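Local coordinates for protein endoglucanase A (Clostridium acetobutylicum, PDB 3IK2) that probably hydrolyses internal beta-1,4-glucosidic linkages in cellulose and related glucans, as a family 44 glycoside hydrolase built on a TIM-like barrel, at residues D194-L202 with F235-V244. Residues are numbered along the deposited sequence; the frame is centred on the assembly and turned at random.
Sequences DKTKCSEVL and FNSSPDWSSV. With ACT (acetate ion), chain J.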
loop_
_atom_site.group_PDB
_atom_site.type_symbol
_atom_site.label_atom_id
_atom_site.label_comp_id
_atom_site.label_asym_id
_atom_site.label_seq_id
_atom_site.Cartn_x
_atom_site.Cartn_y
_atom_site.Cartn_z
ATOM N N ASP A 194 2.943 6.619 26.645
ATOM C CA ASP A 194 4.014 7.560 26.360
ATOM C C ASP A 194 4.309 7.737 24.871
ATOM O O ASP A 194 4.099 6.844 24.067
ATOM C CB ASP A 194 5.305 7.138 27.056
ATOM C CG ASP A 194 5.189 7.097 28.591
ATOM O OD1 ASP A 194 4.283 7.700 29.205
ATOM O OD2 ASP A 194 6.051 6.437 29.189
ATOM N N LYS A 195 4.832 8.900 24.515
ATOM C CA LYS A 195 5.338 9.117 23.162
ATOM C C LYS A 195 6.378 8.053 22.778
ATOM O O LYS A 195 7.191 7.628 23.593
ATOM C CB LYS A 195 5.876 10.549 23.030
ATOM C CG LYS A 195 4.734 11.592 22.850
ATOM C CD LYS A 195 5.271 12.976 22.449
ATOM C CE LYS A 195 4.217 13.789 21.650
ATOM N NZ LYS A 195 4.625 15.219 21.240
ATOM N N THR A 196 6.320 7.589 21.542
ATOM C CA THR A 196 7.281 6.618 21.038
ATOM C C THR A 196 8.596 7.312 20.671
ATOM O O THR A 196 8.618 8.280 19.941
ATOM C CB THR A 196 6.727 5.902 19.792
ATOM O OG1 THR A 196 5.356 5.515 20.031
ATOM C CG2 THR A 196 7.597 4.715 19.422
ATOM N N LYS A 197 9.700 6.802 21.182
ATOM C CA LYS A 197 10.982 7.385 20.884
ATOM C C LYS A 197 11.498 6.866 19.545
ATOM O O LYS A 197 11.145 5.765 19.106
ATOM C CB LYS A 197 11.973 7.059 21.989
ATOM C CG LYS A 197 11.752 7.828 23.268
ATOM C CD LYS A 197 12.802 7.354 24.285
ATOM C CE LYS A 197 12.839 8.207 25.526
ATOM N NZ LYS A 197 11.598 8.001 26.316
ATOM N N CYS A 198 12.304 7.698 18.887
ATOM C CA CYS A 198 13.029 7.292 17.692
ATOM C C CYS A 198 13.870 6.075 18.017
ATOM O O CYS A 198 13.847 5.093 17.287
ATOM C CB CYS A 198 13.919 8.438 17.173
ATOM S SG CYS A 198 12.977 9.851 16.701
ATOM N N SER A 199 14.579 6.119 19.138
ATOM C CA SER A 199 15.397 4.959 19.557
ATOM C C SER A 199 14.543 3.704 19.869
ATOM O O SER A 199 14.965 2.568 19.586
ATOM C CB SER A 199 16.248 5.318 20.776
ATOM O OG SER A 199 15.419 5.462 21.911
ATOM N N GLU A 200 13.357 3.917 20.441
ATOM C CA GLU A 200 12.437 2.824 20.728
ATOM C C GLU A 200 11.948 2.126 19.441
ATOM O O GLU A 200 12.044 0.902 19.311
ATOM C CB GLU A 200 11.255 3.318 21.572
ATOM C CG GLU A 200 10.106 2.300 21.660
ATOM C CD GLU A 200 8.871 2.825 22.410
ATOM O OE1 GLU A 200 8.817 4.031 22.722
ATOM O OE2 GLU A 200 7.951 2.021 22.672
ATOM N N VAL A 201 11.449 2.909 18.485
ATOM C CA VAL A 201 10.987 2.333 17.211
ATOM C C VAL A 201 12.090 1.546 16.466
ATOM O O VAL A 201 11.843 0.442 15.950
ATOM C CB VAL A 201 10.306 3.375 16.268
ATOM C CG1 VAL A 201 11.289 4.280 15.609
ATOM C CG2 VAL A 201 9.483 2.658 15.191
ATOM N N LEU A 202 13.282 2.136 16.397
ATOM C CA LEU A 202 14.445 1.511 15.786
ATOM C C LEU A 202 14.722 0.141 16.444
ATOM O O LEU A 202 14.884 -0.862 15.766
ATOM C CB LEU A 202 15.664 2.436 15.949
ATOM C CG LEU A 202 17.040 1.898 15.560
ATOM C CD1 LEU A 202 17.095 1.503 14.060
ATOM C CD2 LEU A 202 18.157 2.899 15.916
ATOM N N PHE A 235 9.328 11.994 13.217
ATOM C CA PHE A 235 8.638 10.909 13.948
ATOM C C PHE A 235 7.530 11.446 14.858
ATOM O O PHE A 235 7.402 11.043 16.030
ATOM C CB PHE A 235 9.635 10.001 14.677
ATOM C CG PHE A 235 9.082 8.622 15.022
ATOM C CD1 PHE A 235 8.416 7.851 14.061
ATOM C CD2 PHE A 235 9.227 8.109 16.303
ATOM C CE1 PHE A 235 7.924 6.561 14.369
ATOM C CE2 PHE A 235 8.718 6.833 16.631
ATOM C CZ PHE A 235 8.060 6.069 15.667
ATOM N N ASN A 236 6.726 12.359 14.287
ATOM C CA ASN A 236 5.569 12.977 14.957
ATOM C C ASN A 236 5.983 13.728 16.251
ATOM O O ASN A 236 5.491 13.431 17.360
ATOM C CB ASN A 236 4.502 11.899 15.235
ATOM C CG ASN A 236 3.124 12.482 15.541
ATOM O OD1 ASN A 236 2.778 13.557 15.067
ATOM N ND2 ASN A 236 2.321 11.752 16.312
ATOM N N SER A 237 6.906 14.679 16.095
ATOM C CA SER A 237 7.515 15.413 17.208
ATOM C C SER A 237 7.977 14.493 18.347
ATOM O O SER A 237 7.629 14.668 19.514
ATOM C CB SER A 237 6.591 16.512 17.736
ATOM O OG SER A 237 5.834 17.059 16.689
ATOM N N SER A 238 8.773 13.499 17.979
ATOM C CA SER A 238 9.315 12.571 18.945
ATOM C C SER A 238 10.188 13.323 19.955
ATOM O O SER A 238 10.985 14.185 19.556
ATOM C CB SER A 238 10.105 11.496 18.213
ATOM O OG SER A 238 10.474 10.460 19.094
ATOM N N PRO A 239 10.026 13.024 21.271
ATOM C CA PRO A 239 10.819 13.719 22.284
ATOM C C PRO A 239 12.337 13.576 22.098
ATOM O O PRO A 239 13.063 14.496 22.463
ATOM C CB PRO A 239 10.349 13.086 23.612
ATOM C CG PRO A 239 9.625 11.813 23.214
ATOM C CD PRO A 239 9.058 12.085 21.873
ATOM N N ASP A 240 12.816 12.458 21.544
ATOM C CA ASP A 240 14.253 12.289 21.336
ATOM C C ASP A 240 14.765 12.703 19.935
ATOM O O ASP A 240 15.951 12.581 19.661
ATOM C CB ASP A 240 14.699 10.856 21.673
ATOM C CG ASP A 240 14.178 9.815 20.673
ATOM O OD1 ASP A 240 13.088 9.967 20.144
ATOM O OD2 ASP A 240 14.853 8.806 20.444
ATOM N N TRP A 241 13.881 13.208 19.070
ATOM C CA TRP A 241 14.288 13.520 17.692
ATOM C C TRP A 241 15.441 14.548 17.616
ATOM O O TRP A 241 16.427 14.318 16.913
ATOM C CB TRP A 241 13.104 13.895 16.792
ATOM C CG TRP A 241 13.548 14.329 15.430
ATOM C CD1 TRP A 241 13.368 15.574 14.857
ATOM C CD2 TRP A 241 14.270 13.544 14.461
ATOM N NE1 TRP A 241 13.927 15.591 13.601
ATOM C CE2 TRP A 241 14.477 14.366 13.330
ATOM C CE3 TRP A 241 14.772 12.225 14.447
ATOM C CZ2 TRP A 241 15.166 13.921 12.189
ATOM C CZ3 TRP A 241 15.463 11.789 13.324
ATOM C CH2 TRP A 241 15.644 12.641 12.203
ATOM N N SER A 242 15.328 15.641 18.370
ATOM C CA SER A 242 16.388 16.664 18.432
ATOM C C SER A 242 17.773 16.116 18.714
ATOM O O SER A 242 18.732 16.489 18.062
ATOM C CB SER A 242 16.051 17.746 19.462
ATOM O OG SER A 242 15.221 18.709 18.826
ATOM N N SER A 243 17.866 15.219 19.685
ATOM C CA SER A 243 19.142 14.610 20.038
ATOM C C SER A 243 19.669 13.513 19.091
ATOM O O SER A 243 20.848 13.135 19.176
ATOM C CB SER A 243 19.070 14.085 21.466
ATOM O OG SER A 243 18.133 13.041 21.568
ATOM N N VAL A 244 18.836 12.973 18.208
ATOM C CA VAL A 244 19.328 11.939 17.303
ATOM C C VAL A 244 19.372 12.458 15.852
ATOM O O VAL A 244 19.874 11.783 14.962
ATOM C CB VAL A 244 18.530 10.563 17.409
ATOM C CG1 VAL A 244 18.455 10.095 18.850
ATOM C CG2 VAL A 244 17.131 10.657 16.803
HETATM C C ACT J . 5.514 11.112 27.108
HETATM O O ACT J . 4.789 10.697 26.193
HETATM O OXT ACT J . 4.880 11.629 28.053
HETATM C CH3 ACT J . 7.014 10.987 27.062
HETATM O O HOH W 1 3.256 15.069 18.877
HETATM O O HOH W 2 6.692 10.051 18.709
HETATM O O HOH W 3 17.203 8.323 21.850
#
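Asp240 reaches across to the start of helix 198-215 and grips its first turn with both carboxylate oxygens. OD1 takes the backbone N-H of Cys198 (N to OD1 2.7 Å, 158° at the hydrogen), while OD2 takes that of Ser199 (N to OD2 3.0 Å), each through its syn lone pair. The two bonds fix the rotation of the carboxylate, its oxygens turned to the helix end, where the helix dipole would probably stabilise its negative charge. A chi1 of 69° tucks CG between the residue's own N and C, which turns the carboxylate to those amides. A water also donates to OD2. Ser238 OG lies 3.0 Å from Thr196 O and 2.9 Å from Asp240 OD1, so its single proton has two acceptors to choose between.

Next to these polar atoms, Cys198 SG touches Phe235 CB and Trp241 CE3 (SG to CE3 3.7 Å), oblique to both rings, and Cys198 CB rests on Val244 CG2. The Val201 and Phe235 side chains point at each other from opposite directions, CG1 lying 4.1 Å from the ring centroid in an off-centre CH-pi contact. Thr196 CG2 touches CE2 of the same ring. At the outer margin, the extended Lys195 chain runs past Pro239 CD, and a water links its NZ to Asn236 O.

Phe235 also stacks on Phe251 of helix 251-266, which Val201 touches too. The contact joins the N-terminal end of helix 198-215, which leads into barrel strand 220-226, to the connection from helix 229-234 into helix 241-245, and to that helix itself.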